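Local coordinates for protein exocyst complex component EXO70 (Saccharomyces cerevisiae, PDB 2PFV) that tethers secretory vesicles to sites of exocytosis as a subunit of the exocyst complex and takes part in assembling that complex, at residues A[370-375]-A[434-439]; A[380-385]-A[413-418]; A[404-409]-A[452-457]; A[192-197]-A[210-215]. One frame throughout, in Å; residues are numbered along the deposited sequence.

Contact 1 (A[370-375]-A[434-439])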
loop_
_atom_site.group_PDB
_atom_site.type_symbol
_atom_site.label_atom_id
_atom_site.label_comp_id
_atom_site.label_asym_id
_atom_site.label_seq_id
_atom_site.Cartn_x
_atom_site.Cartn_y
_atom_site.Cartn_z
ATOM N N PHE A 370 -5.518 13.207 -1.652
ATOM C CA PHE A 370 -4.325 12.920 -2.442
ATOM C C PHE A 370 -4.594 12.942 -3.943
ATOM O O PHE A 370 -3.855 13.558 -4.701
ATOM C CB PHE A 370 -3.745 11.554 -2.073
ATOM C CG PHE A 370 -2.675 11.084 -3.021
ATOM C CD1 PHE A 370 -1.439 11.720 -3.065
ATOM C CD2 PHE A 370 -2.922 10.044 -3.906
ATOM C CE1 PHE A 370 -0.464 11.325 -3.979
ATOM C CE2 PHE A 370 -1.955 9.639 -4.824
ATOM C CZ PHE A 370 -0.723 10.283 -4.861
ATOM N N ILE A 371 -5.638 12.246 -4.377
ATOM C CA ILE A 371 -5.951 12.212 -5.791
ATOM C C ILE A 371 -6.267 13.624 -6.279
ATOM O O ILE A 371 -5.755 14.056 -7.310
ATOM C CB ILE A 371 -7.142 11.272 -6.071
ATOM C CG1 ILE A 371 -6.832 9.878 -5.518
ATOM C CG2 ILE A 371 -7.387 11.173 -7.574
ATOM C CD1 ILE A 371 -7.937 8.866 -5.730
ATOM N N SER A 372 -7.095 14.341 -5.522
ATOM C CA SER A 372 -7.476 15.704 -5.868
ATOM C C SER A 372 -6.257 16.619 -5.940
ATOM O O SER A 372 -6.160 17.466 -6.833
ATOM C CB SER A 372 -8.479 16.258 -4.844
ATOM O OG SER A 372 -9.717 15.561 -4.906
ATOM N N ASP A 373 -5.325 16.457 -5.006
ATOM C CA ASP A 373 -4.130 17.293 -5.024
ATOM C C ASP A 373 -3.312 16.970 -6.268
ATOM O O ASP A 373 -2.682 17.856 -6.851
ATOM C CB ASP A 373 -3.282 17.079 -3.761
ATOM C CG ASP A 373 -4.006 17.505 -2.489
ATOM O OD1 ASP A 373 -4.785 18.483 -2.538
ATOM O OD2 ASP A 373 -3.788 16.871 -1.437
ATOM N N CYS A 374 -3.333 15.705 -6.680
ATOM C CA CYS A 374 -2.594 15.295 -7.872
ATOM C C CYS A 374 -3.185 15.929 -9.119
ATOM O O CYS A 374 -2.460 16.373 -10.005
ATOM C CB CYS A 374 -2.606 13.772 -8.029
ATOM S SG CYS A 374 -1.443 12.919 -6.943
ATOM N N ILE A 375 -4.510 15.972 -9.183
ATOM C CA ILE A 375 -5.179 16.553 -10.333
ATOM C C ILE A 375 -4.980 18.068 -10.355
ATOM O O ILE A 375 -4.810 18.654 -11.423
ATOM C CB ILE A 375 -6.675 16.204 -10.316
ATOM C CG1 ILE A 375 -6.844 14.680 -10.377
ATOM C CG2 ILE A 375 -7.373 16.858 -11.494
ATOM C CD1 ILE A 375 -8.282 14.198 -10.145
ATOM N N LEU A 434 -15.032 6.173 -7.640
ATOM C CA LEU A 434 -15.559 5.897 -6.310
ATOM C C LEU A 434 -14.701 6.507 -5.212
ATOM O O LEU A 434 -15.222 6.984 -4.203
ATOM C CB LEU A 434 -15.664 4.390 -6.082
ATOM C CG LEU A 434 -16.634 3.640 -6.993
ATOM C CD1 LEU A 434 -16.719 2.187 -6.543
ATOM C CD2 LEU A 434 -18.007 4.299 -6.938
ATOM N N MET A 435 -13.388 6.492 -5.418
ATOM C CA MET A 435 -12.440 7.032 -4.445
ATOM C C MET A 435 -12.539 8.550 -4.276
ATOM O O MET A 435 -12.010 9.108 -3.310
ATOM C CB MET A 435 -11.016 6.653 -4.853
ATOM C CG MET A 435 -10.769 5.152 -4.914
ATOM S SD MET A 435 -9.226 4.724 -5.753
ATOM C CE MET A 435 -8.028 5.500 -4.684
ATOM N N LEU A 436 -13.217 9.215 -5.209
ATOM C CA LEU A 436 -13.374 10.670 -5.152
ATOM C C LEU A 436 -14.794 11.100 -4.777
ATOM O O LEU A 436 -15.039 12.276 -4.486
ATOM C CB LEU A 436 -12.994 11.289 -6.500
ATOM C CG LEU A 436 -11.506 11.352 -6.859
ATOM C CD1 LEU A 436 -11.357 11.451 -8.358
ATOM C CD2 LEU A 436 -10.850 12.547 -6.165
ATOM N N ALA A 437 -15.727 10.151 -4.788
ATOM C CA ALA A 437 -17.117 10.448 -4.453
ATOM C C ALA A 437 -17.174 11.459 -3.312
ATOM O O ALA A 437 -16.484 11.316 -2.304
ATOM C CB ALA A 437 -17.849 9.169 -4.057
ATOM N N GLY A 438 -17.996 12.487 -3.481
ATOM C CA GLY A 438 -18.099 13.505 -2.456
ATOM C C GLY A 438 -17.266 14.718 -2.813
ATOM O O GLY A 438 -17.402 15.270 -3.907
ATOM N N GLU A 439 -16.393 15.129 -1.899
ATOM C CA GLU A 439 -15.562 16.304 -2.121
ATOM C C GLU A 439 -14.591 16.149 -3.286
ATOM O O GLU A 439 -14.154 17.140 -3.868
ATOM C CB GLU A 439 -14.772 16.650 -0.857
ATOM C CG GLU A 439 -14.387 18.116 -0.787
ATOM C CD GLU A 439 -13.082 18.345 -0.060
ATOM O OE1 GLU A 439 -12.041 17.853 -0.547
ATOM O OE2 GLU A 439 -13.094 19.019 0.995
#
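Ile371 and Leu436 bring the two backbones nearest, their CA atoms 7.6 Å apart, where helix 363-390 runs past the end of the short helix 432-435 and the turn that follows it. The setting is the stacked helical bundle of the Exo70 rod, and the turn leads through Gly438, the N-cap residue, into helix 439-471. The contact is largely apolar and buried. Ile371 and Leu436 share most of it, Ile371 through both of its branches. CG1 of Ile371 stands anti to the carbonyl carbon (chi1 -56°) and the chain is extended beyond it, which sends CD1 out to Met435. There CD1 meets CE at 3.5 Å and also lies against the CB of Met435. The methionine chain bends at its last torsion, chi3 62°, and this folds CE back to the isoleucine; the two side chains cross at about a right angle. The other branch, CG2, faces both methyls of Leu436, and the CB of Ile371 lies 3.9 Å from Leu436 CD2. With an alanine at this place, Met435 CE is likely to lose its methyl partner and a gap to open beside Leu436. One turn on, Ile375 touches more loosely, its CD1 4.5 Å from CD1 of Leu436. Ile375 also packs on Leu420 and Val423 of helix 409-428, and Leu436 on Val427 of the same helix. Leu436 CD2 also rests 3.5 Å from the buried hydroxyl OG of Ser372.

Contact 2 (A[380-385]-A[413-418])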
loop_
_atom_site.group_PDB
_atom_site.type_symbol
_atom_site.label_atom_id
_atom_site.label_comp_id
_atom_site.label_asym_id
_atom_site.label_seq_id
_atom_site.Cartn_x
_atom_site.Cartn_y
_atom_site.Cartn_z
ATOM N N VAL A 380 -2.557 23.111 -12.581
ATOM C CA VAL A 380 -1.798 24.316 -12.307
ATOM C C VAL A 380 -0.401 24.317 -12.921
ATOM O O VAL A 380 0.068 25.354 -13.367
ATOM C CB VAL A 380 -1.708 24.560 -10.794
ATOM C CG1 VAL A 380 -0.969 25.861 -10.512
ATOM C CG2 VAL A 380 -3.113 24.624 -10.208
ATOM N N ASN A 381 0.264 23.165 -12.956
ATOM C CA ASN A 381 1.604 23.114 -13.531
ATOM C C ASN A 381 1.585 23.183 -15.046
ATOM O O ASN A 381 2.510 23.704 -15.661
ATOM C CB ASN A 381 2.350 21.869 -13.062
ATOM C CG ASN A 381 2.961 22.054 -11.684
ATOM O OD1 ASN A 381 2.335 21.754 -10.659
ATOM N ND2 ASN A 381 4.181 22.580 -11.651
ATOM N N LEU A 382 0.523 22.649 -15.641
ATOM C CA LEU A 382 0.363 22.687 -17.083
ATOM C C LEU A 382 0.080 24.156 -17.421
ATOM O O LEU A 382 0.571 24.683 -18.411
ATOM C CB LEU A 382 -0.812 21.791 -17.483
ATOM C CG LEU A 382 -0.679 20.745 -18.593
ATOM C CD1 LEU A 382 0.678 20.040 -18.557
ATOM C CD2 LEU A 382 -1.818 19.745 -18.434
ATOM N N GLU A 383 -0.698 24.821 -16.572
ATOM C CA GLU A 383 -1.025 26.236 -16.771
ATOM C C GLU A 383 0.248 27.102 -16.657
ATOM O O GLU A 383 0.476 28.016 -17.459
ATOM C CB GLU A 383 -2.040 26.705 -15.722
ATOM C CG GLU A 383 -2.664 28.057 -16.060
ATOM C CD GLU A 383 -3.206 28.799 -14.851
ATOM O OE1 GLU A 383 -3.770 28.152 -13.935
ATOM O OE2 GLU A 383 -3.077 30.044 -14.828
ATOM N N ARG A 384 1.066 26.816 -15.649
ATOM C CA ARG A 384 2.315 27.553 -15.440
ATOM C C ARG A 384 3.196 27.423 -16.673
ATOM O O ARG A 384 3.749 28.408 -17.162
ATOM C CB ARG A 384 3.054 27.000 -14.224
ATOM C CG ARG A 384 4.446 27.571 -14.017
ATOM C CD ARG A 384 5.072 26.968 -12.770
ATOM N NE ARG A 384 4.283 27.281 -11.578
ATOM C CZ ARG A 384 4.215 28.487 -11.017
ATOM N NH1 ARG A 384 4.897 29.502 -11.540
ATOM N NH2 ARG A 384 3.467 28.679 -9.933
ATOM N N LYS A 385 3.309 26.200 -17.181
ATOM C CA LYS A 385 4.107 25.936 -18.370
ATOM C C LYS A 385 3.519 26.685 -19.574
ATOM O O LYS A 385 4.250 27.226 -20.405
ATOM C CB LYS A 385 4.153 24.420 -18.615
ATOM C CG LYS A 385 5.001 23.957 -19.796
ATOM C CD LYS A 385 4.253 24.101 -21.113
ATOM C CE LYS A 385 3.077 23.129 -21.214
ATOM N NZ LYS A 385 3.518 21.702 -21.344
ATOM N N GLY A 413 -7.156 28.537 -20.887
ATOM C CA GLY A 413 -8.310 27.891 -20.285
ATOM C C GLY A 413 -8.696 26.651 -21.076
ATOM O O GLY A 413 -8.938 25.591 -20.509
ATOM N N PHE A 414 -8.740 26.801 -22.395
ATOM C CA PHE A 414 -9.080 25.722 -23.316
ATOM C C PHE A 414 -8.089 24.570 -23.195
ATOM O O PHE A 414 -8.476 23.406 -23.110
ATOM C CB PHE A 414 -9.075 26.253 -24.751
ATOM C CG PHE A 414 -9.413 25.218 -25.778
ATOM C CD1 PHE A 414 -10.703 24.698 -25.860
ATOM C CD2 PHE A 414 -8.442 24.753 -26.661
ATOM C CE1 PHE A 414 -11.023 23.734 -26.802
ATOM C CE2 PHE A 414 -8.753 23.782 -27.612
ATOM C CZ PHE A 414 -10.046 23.272 -27.682
ATOM N N PHE A 415 -6.806 24.904 -23.196
ATOM C CA PHE A 415 -5.742 23.916 -23.076
ATOM C C PHE A 415 -5.944 23.074 -21.819
ATOM O O PHE A 415 -5.965 21.840 -21.877
ATOM C CB PHE A 415 -4.388 24.645 -23.048
ATOM C CG PHE A 415 -3.202 23.763 -22.749
ATOM C CD1 PHE A 415 -2.951 22.616 -23.505
ATOM C CD2 PHE A 415 -2.296 24.123 -21.747
ATOM C CE1 PHE A 415 -1.810 21.833 -23.274
ATOM C CE2 PHE A 415 -1.146 23.349 -21.506
ATOM C CZ PHE A 415 -0.904 22.198 -22.277
ATOM N N ILE A 416 -6.110 23.733 -20.678
ATOM C CA ILE A 416 -6.316 23.000 -19.442
ATOM C C ILE A 416 -7.625 22.177 -19.485
ATOM O O ILE A 416 -7.656 21.031 -19.042
ATOM C CB ILE A 416 -6.328 23.966 -18.221
ATOM C CG1 ILE A 416 -5.029 24.790 -18.181
ATOM C CG2 ILE A 416 -6.485 23.179 -16.944
ATOM C CD1 ILE A 416 -3.743 23.957 -18.215
ATOM N N LEU A 417 -8.699 22.747 -20.016
ATOM C CA LEU A 417 -9.967 22.012 -20.096
ATOM C C LEU A 417 -9.821 20.754 -20.951
ATOM O O LEU A 417 -10.305 19.685 -20.566
ATOM C CB LEU A 417 -11.085 22.888 -20.668
ATOM C CG LEU A 417 -12.017 23.726 -19.776
ATOM C CD1 LEU A 417 -12.093 23.168 -18.367
ATOM C CD2 LEU A 417 -11.553 25.149 -19.758
ATOM N N MET A 418 -9.135 20.865 -22.090
ATOM C CA MET A 418 -8.945 19.699 -22.950
ATOM C C MET A 418 -8.232 18.587 -22.199
ATOM O O MET A 418 -8.543 17.407 -22.377
ATOM C CB MET A 418 -8.180 20.070 -24.228
ATOM C CG MET A 418 -9.027 20.847 -25.245
ATOM S SD MET A 418 -10.534 19.945 -25.826
ATOM C CE MET A 418 -9.758 18.762 -26.894
#
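Phe415 brings the CE2 and CZ corner of its ring against the CG of Leu382, with CE2 3.9 Å away. The two side chains cross at about a right angle. CG of the phenylalanine is anti to its backbone N (chi1 172°), which carries the ring across to helix 363-390. The carbonyl O of Leu382 lies in the ring plane, at the edge, 3.8 Å from CE2. The CE of Lys385 approaches the same ring obliquely, 4.2 Å from CZ. Ile416 fills the space beside Leu382 with a bent chain. Its chi2 of -54° turns CD1 toward the other helix, where it touches CB of Leu382 at 3.7 Å. The same methyl reaches the backbone N of Glu383 at 3.6 Å. These are neighbouring, roughly antiparallel helices of the Exo70 bundle. Their segment axes approach to 9.9 Å, with 145° between their N-to-C directions. Of the Glu383 side chain, CB is the part that nears Ile416. Its carboxylate is hydrogen-bonded to Tyr451 and Tyr454 of helix 439-471 and to the backbone N of Ala399. Lys385 likewise sends NZ to the carbonyl O of Ile299. The chemistry is therefore divided: mainly hydrocarbon, packed partly on backbone atoms, joins these two helices, while the polar ends of Glu383 and Lys385 are satisfied elsewhere, so the buried glutamate can link further parts of the bundle.

Contact 3 (A[404-409]-A[452-457])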
loop_
_atom_site.group_PDB
_atom_site.type_symbol
_atom_site.label_atom_id
_atom_site.label_comp_id
_atom_site.label_asym_id
_atom_site.label_seq_id
_atom_site.Cartn_x
_atom_site.Cartn_y
_atom_site.Cartn_z
ATOM N N SER A 404 -5.180 40.423 -15.168
ATOM C CA SER A 404 -5.161 41.282 -16.349
ATOM C C SER A 404 -3.837 41.111 -17.080
ATOM O O SER A 404 -3.749 41.315 -18.292
ATOM C CB SER A 404 -5.332 42.754 -15.952
ATOM O OG SER A 404 -4.199 43.219 -15.227
ATOM N N LYS A 405 -2.805 40.724 -16.339
ATOM C CA LYS A 405 -1.482 40.525 -16.930
ATOM C C LYS A 405 -1.484 39.331 -17.888
ATOM O O LYS A 405 -0.756 39.310 -18.881
ATOM C CB LYS A 405 -0.441 40.319 -15.824
ATOM N N ASN A 406 -2.297 38.330 -17.582
ATOM C CA ASN A 406 -2.383 37.154 -18.436
ATOM C C ASN A 406 -3.241 37.534 -19.640
ATOM O O ASN A 406 -4.448 37.712 -19.515
ATOM C CB ASN A 406 -3.015 35.996 -17.663
ATOM C CG ASN A 406 -3.022 34.702 -18.452
ATOM O OD1 ASN A 406 -2.829 34.697 -19.667
ATOM N ND2 ASN A 406 -3.257 33.597 -17.762
ATOM N N LYS A 407 -2.612 37.674 -20.804
ATOM C CA LYS A 407 -3.324 38.059 -22.023
ATOM C C LYS A 407 -3.775 36.853 -22.847
ATOM O O LYS A 407 -4.324 37.015 -23.939
ATOM C CB LYS A 407 -2.423 38.929 -22.904
ATOM C CG LYS A 407 -1.731 40.082 -22.186
ATOM C CD LYS A 407 -2.716 41.140 -21.716
ATOM C CE LYS A 407 -1.981 42.329 -21.096
ATOM N NZ LYS A 407 -2.911 43.295 -20.435
ATOM N N HIS A 408 -3.551 35.651 -22.326
ATOM C CA HIS A 408 -3.911 34.438 -23.054
ATOM C C HIS A 408 -4.840 33.515 -22.271
ATOM O O HIS A 408 -4.812 32.297 -22.452
ATOM C CB HIS A 408 -2.628 33.697 -23.427
ATOM C CG HIS A 408 -1.630 34.559 -24.135
ATOM N ND1 HIS A 408 -1.672 34.786 -25.493
ATOM C CD2 HIS A 408 -0.617 35.324 -23.658
ATOM C CE1 HIS A 408 -0.733 35.655 -25.822
ATOM N NE2 HIS A 408 -0.079 35.997 -24.726
ATOM N N LYS A 409 -5.681 34.089 -21.420
ATOM C CA LYS A 409 -6.579 33.269 -20.613
ATOM C C LYS A 409 -7.491 32.356 -21.426
ATOM O O LYS A 409 -7.707 31.204 -21.057
ATOM C CB LYS A 409 -7.396 34.159 -19.661
ATOM C CG LYS A 409 -6.485 34.906 -18.679
ATOM C CD LYS A 409 -7.194 35.495 -17.475
ATOM C CE LYS A 409 -8.057 36.670 -17.840
ATOM N NZ LYS A 409 -7.330 37.593 -18.738
ATOM N N ILE A 452 -13.142 27.382 -17.097
ATOM C CA ILE A 452 -14.215 27.797 -17.984
ATOM C C ILE A 452 -14.187 29.319 -17.792
ATOM O O ILE A 452 -14.306 30.088 -18.739
ATOM C CB ILE A 452 -15.578 27.261 -17.539
ATOM C CG1 ILE A 452 -15.707 25.788 -17.940
ATOM C CG2 ILE A 452 -16.694 28.110 -18.151
ATOM C CD1 ILE A 452 -16.835 25.055 -17.213
ATOM N N SER A 453 -14.005 29.732 -16.542
ATOM C CA SER A 453 -13.927 31.147 -16.202
ATOM C C SER A 453 -12.815 31.819 -17.009
ATOM O O SER A 453 -12.964 32.954 -17.434
ATOM C CB SER A 453 -13.674 31.321 -14.702
ATOM O OG SER A 453 -13.878 32.669 -14.323
ATOM N N TYR A 454 -11.710 31.116 -17.232
ATOM C CA TYR A 454 -10.622 31.662 -18.037
ATOM C C TYR A 454 -11.134 31.922 -19.457
ATOM O O TYR A 454 -10.921 32.990 -20.019
ATOM C CB TYR A 454 -9.454 30.672 -18.122
ATOM C CG TYR A 454 -8.379 30.832 -17.068
ATOM C CD1 TYR A 454 -8.707 30.881 -15.716
ATOM C CD2 TYR A 454 -7.027 30.905 -17.426
ATOM C CE1 TYR A 454 -7.725 30.999 -14.740
ATOM C CE2 TYR A 454 -6.025 31.024 -16.447
ATOM C CZ TYR A 454 -6.390 31.072 -15.104
ATOM O OH TYR A 454 -5.441 31.208 -14.110
ATOM N N MET A 455 -11.815 30.935 -20.035
ATOM C CA MET A 455 -12.321 31.071 -21.400
ATOM C C MET A 455 -13.349 32.179 -21.543
ATOM O O MET A 455 -13.473 32.770 -22.605
ATOM C CB MET A 455 -12.928 29.753 -21.901
ATOM C CG MET A 455 -11.960 28.590 -21.998
ATOM S SD MET A 455 -12.608 27.265 -23.077
ATOM C CE MET A 455 -13.418 26.266 -21.970
ATOM N N VAL A 456 -14.074 32.477 -20.474
ATOM C CA VAL A 456 -15.088 33.529 -20.536
ATOM C C VAL A 456 -14.602 34.931 -20.109
ATOM O O VAL A 456 -15.283 35.927 -20.365
ATOM C CB VAL A 456 -16.337 33.121 -19.687
ATOM C CG1 VAL A 456 -15.942 32.883 -18.256
ATOM C CG2 VAL A 456 -17.400 34.194 -19.750
ATOM N N SER A 457 -13.421 35.014 -19.492
ATOM C CA SER A 457 -12.882 36.301 -19.008
ATOM C C SER A 457 -12.837 37.446 -20.025
ATOM O O SER A 457 -13.258 38.570 -19.718
ATOM C CB SER A 457 -11.477 36.112 -18.429
ATOM O OG SER A 457 -10.538 35.879 -19.467
#
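Lys409 and Tyr454 stand closest in backbone, with CA atoms 5.1 Å apart, where the irregular segment 404-409 meets helix 439-471. His408 is the N-cap residue of helix 409-428, and Lys409 is the first residue of that helix. Lys409 lies against Tyr454 and Ser457. Its carbonyl O sits in the plane of the Tyr454 ring, at the edge, and 3.5 Å from CB of that tyrosine. Bends at chi3 (-71°) and chi4 (-46°) curl its chain over Ser457, placing CE 3.1 Å from the serine OG. The curl also returns NZ to its own segment, where it donates to the carbonyl O of Asn406 at 3.0 Å, nearly in line with the C=O bond. NZ has a second acceptor in the carbonyl O of Ser403. A methionine in place of Lys409 would probably leave these two carbonyls without their shared donor and free segment 404-409 to shift there. Asn406 closes an Asx turn: its OD1 accepts from the backbone N of His408 at 2.9 Å. Its ND2 comes obliquely to the Tyr454 ring, 4.0 Å from CE2, with amide and ring planes 80° apart. Ser457 OG donates to the carbonyl O of Tyr454, one turn back. Tyr454 OH, held by Glu383, also accepts a hydrogen bond from the backbone N of Asn400. Met455 packs on Phe414 and Leu417 of helix 409-428, and Ile452 and Val456 reach helix 511-536.

Contact 4 (A[192-197]-A[210-215])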
loop_
_atom_site.group_PDB
_atom_site.type_symbol
_atom_site.label_atom_id
_atom_site.label_comp_id
_atom_site.label_asym_id
_atom_site.label_seq_id
_atom_site.Cartn_x
_atom_site.Cartn_y
_atom_site.Cartn_z
ATOM N N ASN A 192 1.043 -23.895 12.718
ATOM C CA ASN A 192 1.169 -25.328 12.968
ATOM C C ASN A 192 2.179 -25.652 14.070
ATOM O O ASN A 192 2.004 -26.605 14.828
ATOM C CB ASN A 192 1.572 -26.045 11.676
ATOM C CG ASN A 192 0.443 -26.095 10.657
ATOM O OD1 ASN A 192 0.672 -26.353 9.474
ATOM N ND2 ASN A 192 -0.784 -25.857 11.116
ATOM N N GLU A 193 3.239 -24.859 14.155
ATOM C CA GLU A 193 4.253 -25.092 15.164
ATOM C C GLU A 193 3.673 -24.748 16.540
ATOM O O GLU A 193 3.913 -25.451 17.516
ATOM C CB GLU A 193 5.495 -24.254 14.851
ATOM C CG GLU A 193 6.808 -24.887 15.311
ATOM C CD GLU A 193 7.098 -26.239 14.643
ATOM O OE1 GLU A 193 6.271 -26.716 13.830
ATOM O OE2 GLU A 193 8.160 -26.825 14.938
ATOM N N LYS A 194 2.887 -23.680 16.607
ATOM C CA LYS A 194 2.260 -23.274 17.858
ATOM C C LYS A 194 1.353 -24.394 18.358
ATOM O O LYS A 194 1.320 -24.680 19.552
ATOM C CB LYS A 194 1.450 -21.987 17.651
ATOM C CG LYS A 194 0.459 -21.646 18.789
ATOM C CD LYS A 194 1.143 -21.524 20.156
ATOM C CE LYS A 194 0.150 -21.049 21.226
ATOM N NZ LYS A 194 0.689 -21.096 22.625
ATOM N N SER A 195 0.606 -25.015 17.448
ATOM C CA SER A 195 -0.279 -26.117 17.822
ATOM C C SER A 195 0.546 -27.319 18.291
ATOM O O SER A 195 0.143 -28.030 19.207
ATOM C CB SER A 195 -1.154 -26.539 16.638
ATOM O OG SER A 195 -2.117 -25.551 16.320
ATOM N N LEU A 196 1.695 -27.544 17.654
ATOM C CA LEU A 196 2.573 -28.658 18.024
ATOM C C LEU A 196 3.119 -28.474 19.432
ATOM O O LEU A 196 3.140 -29.413 20.224
ATOM C CB LEU A 196 3.761 -28.771 17.061
ATOM C CG LEU A 196 4.833 -29.806 17.444
ATOM C CD1 LEU A 196 4.198 -31.181 17.537
ATOM C CD2 LEU A 196 5.959 -29.822 16.409
ATOM N N VAL A 197 3.579 -27.265 19.737
ATOM C CA VAL A 197 4.122 -27.000 21.061
ATOM C C VAL A 197 3.029 -27.109 22.122
ATOM O O VAL A 197 3.248 -27.660 23.196
ATOM C CB VAL A 197 4.780 -25.611 21.120
ATOM C CG1 VAL A 197 5.158 -25.267 22.555
ATOM C CG2 VAL A 197 6.032 -25.613 20.250
ATOM N N HIS A 210 9.688 -20.219 24.717
ATOM C CA HIS A 210 11.106 -20.305 24.397
ATOM C C HIS A 210 11.353 -21.311 23.270
ATOM O O HIS A 210 12.069 -21.021 22.313
ATOM C CB HIS A 210 11.880 -20.699 25.661
ATOM C CG HIS A 210 13.337 -20.958 25.432
ATOM N ND1 HIS A 210 14.190 -20.012 24.906
ATOM C CD2 HIS A 210 14.098 -22.048 25.693
ATOM C CE1 HIS A 210 15.415 -20.507 24.854
ATOM N NE2 HIS A 210 15.385 -21.742 25.325
ATOM N N VAL A 211 10.748 -22.487 23.381
ATOM C CA VAL A 211 10.898 -23.529 22.367
ATOM C C VAL A 211 10.366 -23.053 21.021
ATOM O O VAL A 211 11.052 -23.142 20.000
ATOM C CB VAL A 211 10.145 -24.814 22.783
ATOM C CG1 VAL A 211 10.081 -25.798 21.618
ATOM C CG2 VAL A 211 10.846 -25.453 23.959
ATOM N N LEU A 212 9.141 -22.546 21.030
ATOM C CA LEU A 212 8.511 -22.051 19.812
ATOM C C LEU A 212 9.398 -20.999 19.158
ATOM O O LEU A 212 9.612 -21.025 17.949
ATOM C CB LEU A 212 7.143 -21.455 20.134
ATOM C CG LEU A 212 6.276 -21.028 18.946
ATOM C CD1 LEU A 212 5.927 -22.240 18.065
ATOM C CD2 LEU A 212 5.011 -20.383 19.482
ATOM N N SER A 213 9.925 -20.082 19.965
ATOM C CA SER A 213 10.804 -19.032 19.465
ATOM C C SER A 213 12.043 -19.583 18.759
ATOM O O SER A 213 12.456 -19.064 17.729
ATOM C CB SER A 213 11.244 -18.123 20.612
ATOM O OG SER A 213 12.276 -17.247 20.191
ATOM N N GLN A 214 12.646 -20.628 19.311
ATOM C CA GLN A 214 13.843 -21.215 18.695
ATOM C C GLN A 214 13.567 -21.833 17.325
ATOM O O GLN A 214 14.453 -21.903 16.477
ATOM C CB GLN A 214 14.433 -22.294 19.600
ATOM C CG GLN A 214 15.316 -21.779 20.721
ATOM C CD GLN A 214 15.598 -22.857 21.751
ATOM O OE1 GLN A 214 14.772 -23.117 22.628
ATOM N NE2 GLN A 214 16.756 -23.507 21.639
ATOM N N ILE A 215 12.335 -22.286 17.124
ATOM C CA ILE A 215 11.936 -22.912 15.872
ATOM C C ILE A 215 11.497 -21.884 14.832
ATOM O O ILE A 215 11.699 -22.080 13.638
ATOM C CB ILE A 215 10.762 -23.899 16.098
ATOM C CG1 ILE A 215 11.192 -25.023 17.048
ATOM C CG2 ILE A 215 10.290 -24.477 14.753
ATOM C CD1 ILE A 215 10.058 -25.976 17.419
#
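Leu212 reaches across to Glu193, Lys194 and Val197 in a helical hairpin, helix 179-200 followed by helix 208-236, of the Exo70 rod. The segment axes come within 10.0 Å of each other and are roughly antiparallel, at 147°. Leu212 has CG anti to its backbone N (chi1 -173°), which takes both methyls over to the other helix. CD1 lies at the backbone between Glu193 and Lys194, 3.7 Å from the N of Lys194, and also touches CB of Glu193. CD2 meets the aliphatic CD of Lys194 at 4.1 Å. That lysine crosses Leu212 at about a right angle, and its chain is bent at chi2; its NZ forms a salt bridge with Asp198 on the same helix. Val197 points CG2 at the CD1 of Leu212, 4.0 Å away, and more loosely at CG1 of Val211. Glu193 bends at chi2 (61°), so that its chain lies across Ile215 while sliding past Leu212 in the opposite direction. Its CG approaches Ile215 CG2 at 3.6 Å. The carboxylate is not left in an apolar setting alone, for OE1 forms a salt bridge with Arg146. That bond ties the hairpin to the earlier helix 135-154. The other oxygen, OE2, is also hydrogen-bonded outside the two segments, and it rests against both methyl ends of Ile215, 3.2 Å from CG2 and 3.2 Å from CD1.

Contact 4 comes first along the chain and closes before the others begin. It joins successive helices about 47 Å, between centres, from contact 1. The remaining three cluster farther along the rod. Contact 2 is nested inside the loop closed by contact 1, and both use helix 363-390; their centres are about 19 Å apart. Contact 3 crosses both in chain order and lies about 11 Å from contact 2, centre to centre. Those two touch through the Glu383 and Tyr454 pair. Contacts 3 and 4 are about 71 Å apart by their centres. The spread suits an elongated, all-helical protein: each contact joins neighbouring elements, and the rod extends by adding more of them.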